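Long-range contacts in hypothetical protein aq_1447 (Aquifex aeolicus, PDB 1YVU), which uses short single-stranded DNA guides to bind complementary RNA targets and cut them with divalent metal ions, as an argonaute endonuclease: residues Y14-T19 against E86-F91; F51-E56 against E94-E99; V354-V359 against K390-I395; N412-V417 against K449-Q454; G563-V568 against S592-E597. All coordinates share one frame; numbering follows the deposited sequence.

Contact 1: Y14-T19 against E86-F91; sequences YRPKDT and EEFRGF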
# COMPACT_ATOMS: atom_id res chain seq x y z
N TYR A 14 20.77 -20.49 10.55
CA TYR A 14 21.15 -21.59 9.67
C TYR A 14 22.59 -22.07 9.98
O TYR A 14 23.57 -21.33 9.81
CB TYR A 14 21.00 -21.19 8.20
CG TYR A 14 21.15 -22.34 7.22
CD1 TYR A 14 20.48 -23.55 7.41
CD2 TYR A 14 21.98 -22.21 6.09
CE1 TYR A 14 20.62 -24.63 6.51
CE2 TYR A 14 22.14 -23.28 5.17
CZ TYR A 14 21.45 -24.49 5.39
OH TYR A 14 21.67 -25.58 4.56
N ARG A 15 22.69 -23.31 10.46
CA ARG A 15 23.96 -23.97 10.81
C ARG A 15 23.91 -25.40 10.18
O ARG A 15 23.81 -26.39 10.92
CB ARG A 15 24.09 -24.09 12.35
CG ARG A 15 23.91 -22.82 13.16
CD ARG A 15 24.05 -23.11 14.66
NE ARG A 15 23.30 -22.23 15.58
CZ ARG A 15 23.50 -20.92 15.74
NH1 ARG A 15 24.40 -20.27 15.02
NH2 ARG A 15 22.87 -20.28 16.71
N PRO A 16 24.04 -25.52 8.83
CA PRO A 16 23.98 -26.83 8.15
C PRO A 16 24.99 -27.93 8.52
O PRO A 16 26.14 -27.66 8.92
CB PRO A 16 24.03 -26.47 6.67
CG PRO A 16 24.85 -25.25 6.63
CD PRO A 16 24.43 -24.47 7.86
N LYS A 17 24.49 -29.18 8.44
CA LYS A 17 25.27 -30.39 8.72
C LYS A 17 26.25 -30.58 7.54
O LYS A 17 27.45 -30.31 7.66
CB LYS A 17 24.33 -31.60 8.90
CG LYS A 17 23.19 -31.44 9.95
CD LYS A 17 22.27 -32.70 10.03
CE LYS A 17 21.24 -32.59 11.16
NZ LYS A 17 20.28 -33.74 11.23
N ASP A 18 25.70 -30.93 6.37
CA ASP A 18 26.48 -31.10 5.13
C ASP A 18 26.62 -29.68 4.57
O ASP A 18 25.73 -29.17 3.88
CB ASP A 18 25.74 -32.05 4.14
CG ASP A 18 26.58 -32.40 2.90
OD1 ASP A 18 26.45 -31.69 1.88
OD2 ASP A 18 27.36 -33.38 2.93
N THR A 19 27.73 -29.04 4.92
CA THR A 19 28.03 -27.66 4.52
C THR A 19 28.58 -27.51 3.08
O THR A 19 29.03 -26.43 2.70
CB THR A 19 29.01 -27.02 5.57
OG1 THR A 19 28.83 -27.64 6.84
CG2 THR A 19 28.71 -25.55 5.76
N GLU A 86 32.58 -25.19 -3.14
CA GLU A 86 33.03 -24.26 -2.09
C GLU A 86 32.16 -24.52 -0.84
O GLU A 86 31.00 -24.89 -0.96
CB GLU A 86 32.93 -22.78 -2.52
CG GLU A 86 34.28 -22.12 -2.83
CD GLU A 86 34.21 -20.60 -2.79
OE1 GLU A 86 34.42 -20.05 -1.68
OE2 GLU A 86 33.96 -19.95 -3.84
N GLU A 87 32.75 -24.37 0.35
CA GLU A 87 32.07 -24.60 1.62
C GLU A 87 31.56 -23.33 2.28
O GLU A 87 32.32 -22.38 2.53
CB GLU A 87 32.96 -25.39 2.58
CG GLU A 87 33.47 -26.73 2.02
CD GLU A 87 33.09 -27.92 2.87
OE1 GLU A 87 33.61 -28.04 4.01
OE2 GLU A 87 32.27 -28.74 2.40
N PHE A 88 30.27 -23.36 2.60
CA PHE A 88 29.47 -22.28 3.20
C PHE A 88 29.75 -21.83 4.65
O PHE A 88 29.63 -22.61 5.59
CB PHE A 88 27.99 -22.69 3.02
CG PHE A 88 26.98 -21.73 3.59
CD1 PHE A 88 26.68 -20.53 2.94
CD2 PHE A 88 26.29 -22.06 4.77
CE1 PHE A 88 25.69 -19.67 3.45
CE2 PHE A 88 25.30 -21.20 5.29
CZ PHE A 88 25.00 -20.01 4.63
N ARG A 89 30.01 -20.53 4.82
CA ARG A 89 30.30 -19.96 6.14
C ARG A 89 29.39 -18.78 6.52
O ARG A 89 29.87 -17.64 6.68
CB ARG A 89 31.77 -19.53 6.21
CG ARG A 89 32.77 -20.61 5.79
CD ARG A 89 34.18 -20.33 6.26
NE ARG A 89 34.28 -20.24 7.71
CZ ARG A 89 34.10 -21.25 8.57
NH1 ARG A 89 33.80 -22.47 8.14
NH2 ARG A 89 34.20 -21.02 9.87
N GLY A 90 28.09 -19.07 6.67
CA GLY A 90 27.09 -18.04 7.01
C GLY A 90 26.67 -17.16 5.84
O GLY A 90 27.22 -17.30 4.75
N PHE A 91 25.69 -16.27 6.05
CA PHE A 91 25.21 -15.40 4.97
C PHE A 91 25.80 -14.01 5.06
O PHE A 91 26.24 -13.59 6.14
CB PHE A 91 23.69 -15.24 4.99
CG PHE A 91 22.93 -16.53 5.02
CD1 PHE A 91 22.53 -17.09 6.26
CD2 PHE A 91 22.56 -17.17 3.82
CE1 PHE A 91 21.77 -18.29 6.29
CE2 PHE A 91 21.79 -18.38 3.84
CZ PHE A 91 21.40 -18.93 5.08
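Y14, F88 and F91 form an aromatic cluster in the N-terminal domain, and it carries much of the apolar part of this contact. CD2 of Y14 reaches CE2 of F88 at 3.6 Å and CZ of F91 at 3.5 Å. The Y14 and F88 rings meet obliquely, planes at 49°, whereas Y14 and F91 touch rim to rim. Within 86-91, CZ of F88 sits over the face of F91. CG of Y14 lies anti to the backbone N (chi1 -171°), which swings its ring across to both phenylalanines. P16 adds its CG against CD2 of F88, and T19 CG2 lies at the edge of the F88 ring, near its plane, 4.0 Å from F88 CB.

Polar bonding is slight. F88 N gives a weak hydrogen bond to T19 O, 3.3 Å, and the T19 hydroxyl turns back to K17 O.

The 14-19 loop joins strand 9-14 to strand 20-21, which pairs antiparallel with 86-87; Y14 and F91 rest on L100 of helix 94-107, and W303 stacks on Y14.

Contact 2: F51-E56 against E94-E99; sequences FRREDE and ERECQE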
# COMPACT_ATOMS: atom_id res chain seq x y z
N PHE A 51 20.81 -19.78 -3.53
CA PHE A 51 20.91 -18.38 -3.18
C PHE A 51 21.88 -17.69 -4.14
O PHE A 51 22.75 -18.34 -4.73
CB PHE A 51 21.19 -18.11 -1.68
CG PHE A 51 22.60 -18.38 -1.22
CD1 PHE A 51 23.61 -17.40 -1.36
CD2 PHE A 51 22.92 -19.58 -0.57
CE1 PHE A 51 24.91 -17.60 -0.86
CE2 PHE A 51 24.22 -19.80 -0.05
CZ PHE A 51 25.22 -18.80 -0.20
N ARG A 52 21.73 -16.38 -4.27
CA ARG A 52 22.55 -15.56 -5.15
C ARG A 52 23.56 -14.70 -4.38
O ARG A 52 23.19 -13.76 -3.69
CB ARG A 52 21.62 -14.67 -6.00
CG ARG A 52 22.22 -14.08 -7.28
CD ARG A 52 21.51 -12.79 -7.65
NE ARG A 52 22.13 -11.65 -6.99
CZ ARG A 52 21.48 -10.67 -6.37
NH1 ARG A 52 20.15 -10.67 -6.31
NH2 ARG A 52 22.16 -9.71 -5.76
N ARG A 53 24.85 -15.05 -4.51
CA ARG A 53 25.96 -14.32 -3.88
C ARG A 53 26.58 -13.54 -5.03
O ARG A 53 27.37 -14.08 -5.80
CB ARG A 53 26.97 -15.29 -3.26
CG ARG A 53 27.59 -14.84 -1.93
CD ARG A 53 28.45 -15.93 -1.25
NE ARG A 53 27.90 -16.37 0.04
CZ ARG A 53 28.57 -17.08 0.95
NH1 ARG A 53 29.83 -17.45 0.75
NH2 ARG A 53 27.98 -17.40 2.09
N GLU A 54 26.14 -12.29 -5.19
CA GLU A 54 26.57 -11.37 -6.26
C GLU A 54 26.38 -11.96 -7.68
O GLU A 54 25.29 -11.86 -8.24
CB GLU A 54 28.00 -10.81 -6.04
CG GLU A 54 28.26 -10.00 -4.72
CD GLU A 54 27.72 -8.55 -4.70
OE1 GLU A 54 27.58 -7.91 -5.77
OE2 GLU A 54 27.47 -8.04 -3.58
N ASP A 55 27.40 -12.66 -8.20
CA ASP A 55 27.34 -13.26 -9.54
C ASP A 55 27.25 -14.76 -9.53
O ASP A 55 26.84 -15.39 -10.51
CB ASP A 55 28.59 -12.89 -10.34
CG ASP A 55 28.43 -11.62 -11.17
OD1 ASP A 55 27.27 -11.20 -11.42
OD2 ASP A 55 29.47 -11.07 -11.59
N GLU A 56 27.73 -15.33 -8.43
CA GLU A 56 27.78 -16.77 -8.22
C GLU A 56 26.47 -17.31 -7.64
O GLU A 56 25.96 -16.76 -6.68
CB GLU A 56 28.96 -17.07 -7.27
CG GLU A 56 30.37 -16.57 -7.77
CD GLU A 56 31.52 -16.71 -6.73
OE1 GLU A 56 31.31 -17.27 -5.64
OE2 GLU A 56 32.65 -16.25 -7.04
N GLU A 94 20.39 -10.70 4.03
CA GLU A 94 19.11 -11.18 4.54
C GLU A 94 18.44 -11.82 3.33
O GLU A 94 17.68 -12.79 3.47
CB GLU A 94 18.26 -9.98 4.97
CG GLU A 94 18.99 -9.01 5.85
CD GLU A 94 19.31 -7.66 5.21
OE1 GLU A 94 20.51 -7.32 5.13
OE2 GLU A 94 18.37 -6.92 4.87
N ARG A 95 18.75 -11.23 2.17
CA ARG A 95 18.25 -11.64 0.86
C ARG A 95 18.61 -13.09 0.60
O ARG A 95 17.73 -13.89 0.30
CB ARG A 95 18.79 -10.75 -0.26
CG ARG A 95 18.39 -11.21 -1.70
CD ARG A 95 19.07 -10.44 -2.83
NE ARG A 95 20.52 -10.33 -2.66
CZ ARG A 95 21.42 -11.28 -2.95
NH1 ARG A 95 21.04 -12.44 -3.44
NH2 ARG A 95 22.71 -11.03 -2.81
N GLU A 96 19.89 -13.42 0.80
CA GLU A 96 20.39 -14.79 0.59
C GLU A 96 19.70 -15.77 1.51
O GLU A 96 19.24 -16.83 1.05
CB GLU A 96 21.89 -14.86 0.81
CG GLU A 96 22.68 -13.96 -0.10
CD GLU A 96 24.17 -13.99 0.18
OE1 GLU A 96 24.62 -14.86 0.96
OE2 GLU A 96 24.88 -13.13 -0.39
N CYS A 97 19.50 -15.35 2.77
CA CYS A 97 18.84 -16.17 3.79
C CYS A 97 17.41 -16.51 3.37
O CYS A 97 16.99 -17.68 3.42
CB CYS A 97 18.89 -15.45 5.14
SG CYS A 97 18.07 -16.33 6.45
N GLN A 98 16.71 -15.49 2.87
CA GLN A 98 15.35 -15.64 2.39
C GLN A 98 15.27 -16.56 1.17
O GLN A 98 14.54 -17.55 1.18
CB GLN A 98 14.85 -14.27 2.04
CG GLN A 98 13.42 -14.20 1.63
CD GLN A 98 13.21 -12.91 0.94
OE1 GLN A 98 13.35 -12.83 -0.31
NE2 GLN A 98 13.05 -11.83 1.74
N GLU A 99 16.11 -16.27 0.17
CA GLU A 99 16.18 -17.02 -1.07
C GLU A 99 16.33 -18.48 -0.77
O GLU A 99 15.47 -19.28 -1.17
CB GLU A 99 17.32 -16.56 -1.94
CG GLU A 99 17.13 -15.15 -2.40
CD GLU A 99 18.15 -14.73 -3.42
OE1 GLU A 99 19.12 -15.48 -3.66
OE2 GLU A 99 17.98 -13.65 -4.02
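The guanidinium groups of R52 and R95 lie flat on each other, planes 12° apart and centres 3.5 Å apart, with R95 NH1 over the face of the R52 group and R52 NH2 over that of R95. At the edge of the R95 group, in its plane, sits E99 OE2; E96 OE1 takes the edge position on R53. This is a stacked arginine pair beside a salt-bridge network of R53, R95, E96 and E99, set between the end of strand 50-53 and the first turns of helix 94-107 in the N-terminal domain. A type II' turn, R53 to E56, joins the strand to 56-59 in a hairpin.

The stacking of like charges is probably tolerated because R95 is held by a backbone carbonyl and by E99. R95 points both terminal nitrogens at one atom, R52 O, with NH1 in the carbonyl plane on a lone pair and NH2 nearly along the C=O axis. A weak bond from R95 NH1 to E99 OE2 would offset part of the charge, and E96 OE1 makes a long salt bridge with R53 NE.

F51 lies obliquely against E96, ring and carboxylate planes 16° apart, while W58 packs against both F51 and R53. The other oxygen of E99, OE1, receives R52 N at 2.8 Å, met nearly head-on along its C-O bond.

Contact 3: V354-V359 against K390-I395; sequences VEIISV and KGKSLI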
# COMPACT_ATOMS: atom_id res chain seq x y z
N VAL A 354 -20.87 27.78 -0.27
CA VAL A 354 -21.19 26.36 -0.08
C VAL A 354 -22.42 25.88 -0.86
O VAL A 354 -23.39 26.61 -0.97
CB VAL A 354 -21.46 26.08 1.45
CG1 VAL A 354 -21.78 24.61 1.73
CG2 VAL A 354 -20.27 26.49 2.27
N GLU A 355 -22.34 24.67 -1.43
CA GLU A 355 -23.48 24.01 -2.09
C GLU A 355 -23.90 22.86 -1.13
O GLU A 355 -23.05 22.30 -0.42
CB GLU A 355 -23.10 23.43 -3.46
CG GLU A 355 -23.47 24.31 -4.69
CD GLU A 355 -24.63 23.79 -5.53
OE1 GLU A 355 -24.65 22.59 -5.91
OE2 GLU A 355 -25.52 24.59 -5.85
N ILE A 356 -25.19 22.56 -1.05
CA ILE A 356 -25.68 21.49 -0.17
C ILE A 356 -26.45 20.46 -0.94
O ILE A 356 -27.03 20.77 -2.00
CB ILE A 356 -26.60 22.06 0.96
CG1 ILE A 356 -25.79 22.93 1.90
CG2 ILE A 356 -27.19 20.96 1.80
CD1 ILE A 356 -26.56 24.03 2.45
N ILE A 357 -26.40 19.21 -0.47
CA ILE A 357 -27.14 18.12 -1.10
C ILE A 357 -27.74 17.21 -0.06
O ILE A 357 -27.07 16.84 0.89
CB ILE A 357 -26.28 17.18 -2.08
CG1 ILE A 357 -25.72 17.96 -3.25
CG2 ILE A 357 -27.10 15.99 -2.67
CD1 ILE A 357 -24.39 18.43 -2.98
N SER A 358 -28.99 16.82 -0.27
CA SER A 358 -29.63 15.91 0.62
C SER A 358 -30.24 14.82 -0.18
O SER A 358 -30.82 15.02 -1.23
CB SER A 358 -30.69 16.60 1.45
OG SER A 358 -31.59 17.19 0.56
N VAL A 359 -30.02 13.64 0.35
CA VAL A 359 -30.47 12.37 -0.17
C VAL A 359 -31.47 11.96 0.92
O VAL A 359 -31.08 11.64 2.06
CB VAL A 359 -29.24 11.49 -0.24
CG1 VAL A 359 -29.55 10.03 -0.01
CG2 VAL A 359 -28.53 11.77 -1.54
N LYS A 390 -24.90 28.95 -1.48
CA LYS A 390 -25.06 29.28 -2.88
C LYS A 390 -26.25 28.48 -3.40
O LYS A 390 -27.16 29.09 -3.96
CB LYS A 390 -23.79 28.97 -3.69
CG LYS A 390 -23.36 30.14 -4.59
CD LYS A 390 -22.24 29.82 -5.58
CE LYS A 390 -21.76 31.10 -6.30
NZ LYS A 390 -20.73 30.85 -7.37
N GLY A 391 -26.32 27.18 -3.11
CA GLY A 391 -27.44 26.40 -3.64
C GLY A 391 -27.81 25.04 -3.10
O GLY A 391 -27.09 24.06 -3.28
N LYS A 392 -29.02 24.95 -2.55
CA LYS A 392 -29.53 23.69 -2.01
C LYS A 392 -30.07 22.79 -3.11
O LYS A 392 -30.97 23.18 -3.87
CB LYS A 392 -30.61 23.94 -0.93
CG LYS A 392 -30.09 24.74 0.26
CD LYS A 392 -31.12 24.93 1.37
CE LYS A 392 -30.57 25.76 2.54
NZ LYS A 392 -31.49 25.84 3.72
N SER A 393 -29.47 21.61 -3.22
CA SER A 393 -29.90 20.63 -4.19
C SER A 393 -30.52 19.47 -3.40
O SER A 393 -29.81 18.72 -2.76
CB SER A 393 -28.72 20.12 -5.05
OG SER A 393 -27.83 21.16 -5.44
N LEU A 394 -31.85 19.37 -3.38
CA LEU A 394 -32.52 18.28 -2.68
C LEU A 394 -32.90 17.17 -3.67
O LEU A 394 -33.55 17.44 -4.69
CB LEU A 394 -33.71 18.80 -1.86
CG LEU A 394 -34.86 17.87 -1.45
CD1 LEU A 394 -34.40 16.63 -0.63
CD2 LEU A 394 -35.90 18.71 -0.70
N ILE A 395 -32.48 15.95 -3.33
CA ILE A 395 -32.68 14.74 -4.13
C ILE A 395 -33.51 13.74 -3.36
O ILE A 395 -33.24 13.47 -2.20
CB ILE A 395 -31.30 14.06 -4.50
CG1 ILE A 395 -30.50 14.95 -5.45
CG2 ILE A 395 -31.52 12.74 -5.22
CD1 ILE A 395 -29.06 14.61 -5.56
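I357 and I395 share a setting: in each, CG1 is anti to the carbonyl carbon (chi1 -62° and -67°) and CG2 anti to the backbone N. The two side chains therefore lie side by side and point the same way, I357 CG2 meeting I395 CD1 at 3.8 Å. S358 instead places OG between its backbone N and carbonyl carbon, where it lies against CD1 of L394 on the face it shares with I356 and K392. The E355 chain, bent at chi2, folds over G391; its OE2 goes to K415 in a salt bridge.

The strands are joined by five backbone bonds in parallel register. They alternate in direction, from K390 N to V354 O at one end through to I395 N to S358 O, 2.8 Å, at the other. Between them, I357 CA approaches S393 O in a CA-H...O contact.

Helix 402-411 covers I395, and L373 of helix 368-381 packs on I356 across the sheet. Strand 386-396 is the outer neighbour of 351-360, whose far side pairs with 419-424: this is the parallel sheet, with helices on both faces, of the Rossmann-like argonaute Mid domain.

Contact 4: N412-V417 against K449-Q454; sequences NKIKDV and KMIPSQ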
# COMPACT_ATOMS: atom_id res chain seq x y z
N ASN A 412 -22.40 19.13 -12.37
CA ASN A 412 -22.60 20.57 -12.49
C ASN A 412 -22.10 21.38 -11.31
O ASN A 412 -22.12 22.62 -11.35
CB ASN A 412 -24.10 20.87 -12.67
CG ASN A 412 -24.75 20.03 -13.78
OD1 ASN A 412 -24.44 20.19 -14.96
ND2 ASN A 412 -25.69 19.16 -13.40
N LYS A 413 -21.60 20.69 -10.29
CA LYS A 413 -21.16 21.34 -9.07
C LYS A 413 -19.81 21.99 -9.00
O LYS A 413 -19.30 22.24 -7.90
CB LYS A 413 -21.34 20.41 -7.89
CG LYS A 413 -21.83 21.10 -6.65
CD LYS A 413 -22.20 20.09 -5.65
CE LYS A 413 -23.27 19.16 -6.18
NZ LYS A 413 -23.04 17.78 -5.67
N ILE A 414 -19.22 22.30 -10.15
CA ILE A 414 -17.92 22.96 -10.08
C ILE A 414 -18.12 24.45 -9.84
O ILE A 414 -17.24 25.10 -9.30
CB ILE A 414 -16.97 22.65 -11.28
CG1 ILE A 414 -17.16 21.19 -11.74
CG2 ILE A 414 -15.50 22.83 -10.80
CD1 ILE A 414 -16.04 20.61 -12.67
N LYS A 415 -19.36 24.90 -10.09
CA LYS A 415 -19.87 26.27 -9.94
C LYS A 415 -18.94 27.43 -9.55
O LYS A 415 -18.96 28.48 -10.21
CB LYS A 415 -21.15 26.27 -9.08
CG LYS A 415 -22.31 25.61 -9.79
CD LYS A 415 -23.54 25.51 -8.94
CE LYS A 415 -24.63 24.82 -9.72
NZ LYS A 415 -25.89 24.68 -8.94
N ASP A 416 -18.17 27.20 -8.48
CA ASP A 416 -17.15 28.08 -7.87
C ASP A 416 -17.12 27.80 -6.37
O ASP A 416 -16.49 28.54 -5.60
CB ASP A 416 -17.39 29.58 -8.10
CG ASP A 416 -16.10 30.38 -8.26
OD1 ASP A 416 -15.00 29.87 -7.91
OD2 ASP A 416 -16.18 31.52 -8.75
N VAL A 417 -17.76 26.71 -5.96
CA VAL A 417 -17.85 26.35 -4.56
C VAL A 417 -16.56 26.12 -3.82
O VAL A 417 -15.59 25.59 -4.38
CB VAL A 417 -18.78 25.16 -4.32
CG1 VAL A 417 -20.12 25.65 -3.99
CG2 VAL A 417 -18.83 24.22 -5.53
N LYS A 449 -13.00 17.04 -9.02
CA LYS A 449 -13.27 18.44 -9.31
C LYS A 449 -12.50 19.34 -8.37
O LYS A 449 -12.46 20.57 -8.55
CB LYS A 449 -14.75 18.72 -9.19
CG LYS A 449 -15.53 17.96 -10.18
CD LYS A 449 -16.94 17.82 -9.74
CE LYS A 449 -17.75 17.14 -10.82
NZ LYS A 449 -18.21 18.14 -11.82
N MSE A 450 -11.89 18.71 -7.37
CA MSE A 450 -11.05 19.34 -6.36
C MSE A 450 -11.75 20.26 -5.39
O MSE A 450 -11.11 21.08 -4.73
CB MSE A 450 -9.82 20.00 -6.99
CG MSE A 450 -8.96 18.97 -7.73
SE MSE A 450 -7.59 19.67 -8.88
CE MSE A 450 -8.75 20.57 -10.23
N ILE A 451 -13.05 20.07 -5.29
CA ILE A 451 -13.91 20.83 -4.40
C ILE A 451 -14.03 20.06 -3.08
O ILE A 451 -14.50 18.92 -3.06
CB ILE A 451 -15.36 21.02 -4.98
CG1 ILE A 451 -15.32 21.57 -6.40
CG2 ILE A 451 -16.13 22.03 -4.16
CD1 ILE A 451 -16.48 21.09 -7.21
N PRO A 452 -13.57 20.67 -1.96
CA PRO A 452 -13.64 20.07 -0.63
C PRO A 452 -15.06 19.57 -0.38
O PRO A 452 -16.03 20.21 -0.83
CB PRO A 452 -13.36 21.27 0.27
CG PRO A 452 -12.47 22.06 -0.49
CD PRO A 452 -12.94 22.00 -1.89
N SER A 453 -15.19 18.44 0.29
CA SER A 453 -16.52 17.88 0.54
C SER A 453 -16.70 17.32 1.91
O SER A 453 -15.84 16.58 2.38
CB SER A 453 -16.82 16.78 -0.48
OG SER A 453 -15.68 15.96 -0.71
N GLN A 454 -17.84 17.63 2.53
CA GLN A 454 -18.19 17.13 3.86
C GLN A 454 -19.46 16.30 3.72
O GLN A 454 -20.54 16.86 3.59
CB GLN A 454 -18.39 18.27 4.87
CG GLN A 454 -18.57 17.80 6.33
CD GLN A 454 -17.28 17.30 6.97
OE1 GLN A 454 -16.36 18.08 7.20
NE2 GLN A 454 -17.20 16.00 7.26
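K449, just after helix 437-448, lays its aliphatic chain across I414 at about a right angle, opening a loop-to-loop contact beside the parallel sheet where the Mid domain passes into the PIWI domain. Its CG lies 3.7 Å from I414 CD1. The bend at chi4 (-84°) turns NZ back over the isoleucine and toward weak hydrogen bonds with the carbonyls of V410 and I411 at the end of helix 402-411. M450, a selenomethionine, then leaves the helix with positive phi and redirects the chain.

I451 follows, aimed at the other loop, and its two branches divide the work. CG2 meets CG2 of V417 at 3.7 Å, while CD1 reaches toward the backbone. V420 and L446 also pack on this residue. Beyond P452 the chain enters strand 454-457, which pairs with 419-424. No hydrogen bond links the two loops; I451 CD1 comes to rest 3.7 Å from I414 CA.

Contact 5: G563-V568 against S592-E597; sequences GSKIVV and SLELLE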
# COMPACT_ATOMS: atom_id res chain seq x y z
N GLY A 563 20.82 25.72 1.73
CA GLY A 563 21.21 25.18 3.03
C GLY A 563 20.09 24.95 4.02
O GLY A 563 20.31 24.89 5.25
N SER A 564 18.88 24.85 3.49
CA SER A 564 17.71 24.59 4.31
C SER A 564 17.48 23.07 4.32
O SER A 564 17.72 22.39 3.30
CB SER A 564 16.51 25.42 3.79
OG SER A 564 16.27 25.19 2.44
N LYS A 565 17.11 22.53 5.49
CA LYS A 565 16.89 21.09 5.67
C LYS A 565 15.55 20.64 5.15
O LYS A 565 14.52 21.20 5.50
CB LYS A 565 17.03 20.69 7.14
CG LYS A 565 16.84 19.23 7.44
CD LYS A 565 18.02 18.37 7.04
CE LYS A 565 19.15 18.42 8.03
NZ LYS A 565 18.66 18.18 9.43
N ILE A 566 15.59 19.66 4.25
CA ILE A 566 14.38 19.15 3.64
C ILE A 566 14.12 17.66 3.83
O ILE A 566 14.91 16.81 3.41
CB ILE A 566 14.29 19.62 2.17
CG1 ILE A 566 13.95 21.13 2.15
CG2 ILE A 566 13.19 18.90 1.43
CD1 ILE A 566 14.05 21.84 0.83
N VAL A 567 13.00 17.36 4.48
CA VAL A 567 12.59 15.99 4.72
C VAL A 567 11.55 15.60 3.68
O VAL A 567 10.52 16.26 3.54
CB VAL A 567 12.01 15.81 6.12
CG1 VAL A 567 11.57 14.38 6.33
CG2 VAL A 567 13.05 16.18 7.15
N VAL A 568 11.84 14.51 2.96
CA VAL A 568 10.95 14.02 1.94
C VAL A 568 10.37 12.72 2.39
O VAL A 568 11.09 11.86 2.88
CB VAL A 568 11.66 13.80 0.57
CG1 VAL A 568 10.68 13.25 -0.50
CG2 VAL A 568 12.29 15.11 0.09
N SER A 592 19.85 20.45 2.24
CA SER A 592 20.23 19.30 3.08
C SER A 592 19.00 18.34 3.06
O SER A 592 17.95 18.60 3.64
CB SER A 592 20.62 19.73 4.51
OG SER A 592 21.10 18.64 5.29
N LEU A 593 19.15 17.28 2.27
CA LEU A 593 18.13 16.27 2.06
C LEU A 593 18.09 15.10 3.01
O LEU A 593 19.13 14.57 3.44
CB LEU A 593 18.25 15.72 0.66
CG LEU A 593 17.17 16.11 -0.35
CD1 LEU A 593 17.16 17.60 -0.63
CD2 LEU A 593 17.49 15.37 -1.62
N GLU A 594 16.85 14.70 3.32
CA GLU A 594 16.50 13.56 4.16
C GLU A 594 15.41 12.86 3.36
O GLU A 594 14.36 13.46 3.07
CB GLU A 594 15.91 13.98 5.50
CG GLU A 594 16.71 14.95 6.35
CD GLU A 594 17.86 14.33 7.14
OE1 GLU A 594 17.71 13.21 7.69
OE2 GLU A 594 18.90 15.01 7.26
N LEU A 595 15.69 11.63 2.93
CA LEU A 595 14.75 10.83 2.16
C LEU A 595 14.18 9.66 2.93
O LEU A 595 14.91 8.81 3.46
CB LEU A 595 15.39 10.27 0.89
CG LEU A 595 15.94 11.25 -0.15
CD1 LEU A 595 16.51 10.46 -1.32
CD2 LEU A 595 14.87 12.23 -0.59
N LEU A 596 12.85 9.65 3.01
CA LEU A 596 12.16 8.57 3.70
C LEU A 596 11.17 7.88 2.79
O LEU A 596 10.52 8.52 1.97
CB LEU A 596 11.40 9.07 4.93
CG LEU A 596 12.12 9.93 5.96
CD1 LEU A 596 11.24 10.09 7.13
CD2 LEU A 596 13.37 9.28 6.39
N GLU A 597 11.13 6.56 2.91
CA GLU A 597 10.20 5.69 2.19
C GLU A 597 9.14 5.41 3.27
O GLU A 597 9.50 5.29 4.45
CB GLU A 597 10.86 4.34 1.90
CG GLU A 597 11.58 4.13 0.58
CD GLU A 597 12.17 2.69 0.48
OE1 GLU A 597 11.99 1.90 1.45
OE2 GLU A 597 12.81 2.33 -0.55
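Strands 565-570 and 592-599 are the parallel neighbours of a beta-alpha-beta unit in the PIWI domain, with helix 576-589 as the connection. K565 and E594 meet on one face of the pair. The lysine starts with CG anti to its N (chi1 -179°), then bends at three successive torsions, curling its chain over S592: CE comes 3.4 Å from S592 OG and CD 3.5 Å from E594 OE2. NZ makes a long salt bridge to E594 OE2 (3.8 Å) and a long, weak ion pair with E649. E594 OE2 and OE1 accept the backbone N atoms of E649 and L650 respectively. V567 CG2 packs on E594 CG on the same face.

On the other face, V568 and L595 lie side by side, V568 CB to L595 CD2 3.8 Å, and F582 of helix 576-589 covers both.

Five backbone bonds join the strands, I566 N to S592 O and V568 N to E594 O at 2.7 Å.

V568 is about 9 Å, side chain to side chain, from D571, a probable catalytic residue. Parallel strands flanked by a helix, beside strand 497-505 that carries metal ligand D502, belong to the RNase H fold of PIWI.

Contacts 3 and 5 are both ladders of parallel strands, but contact 5 is buried in the PIWI domain near the metal site, while contact 3 forms an edge of the Mid sheet with a partly exposed outer strand. Contact 4 adjoins contact 3: E355 bridges to K415, and V417 packs against the same strand, though contact 4 itself is mainly aliphatic and has no hydrogen bond across it. Contacts 1 and 2 share the N-terminal domain, in the other lobe, their centres about 61 Å or more from that of contact 3. They touch where R53 meets F88 and G90. Aromatic rings dominate contact 1 at the surface, charged groups the partly buried contact 2.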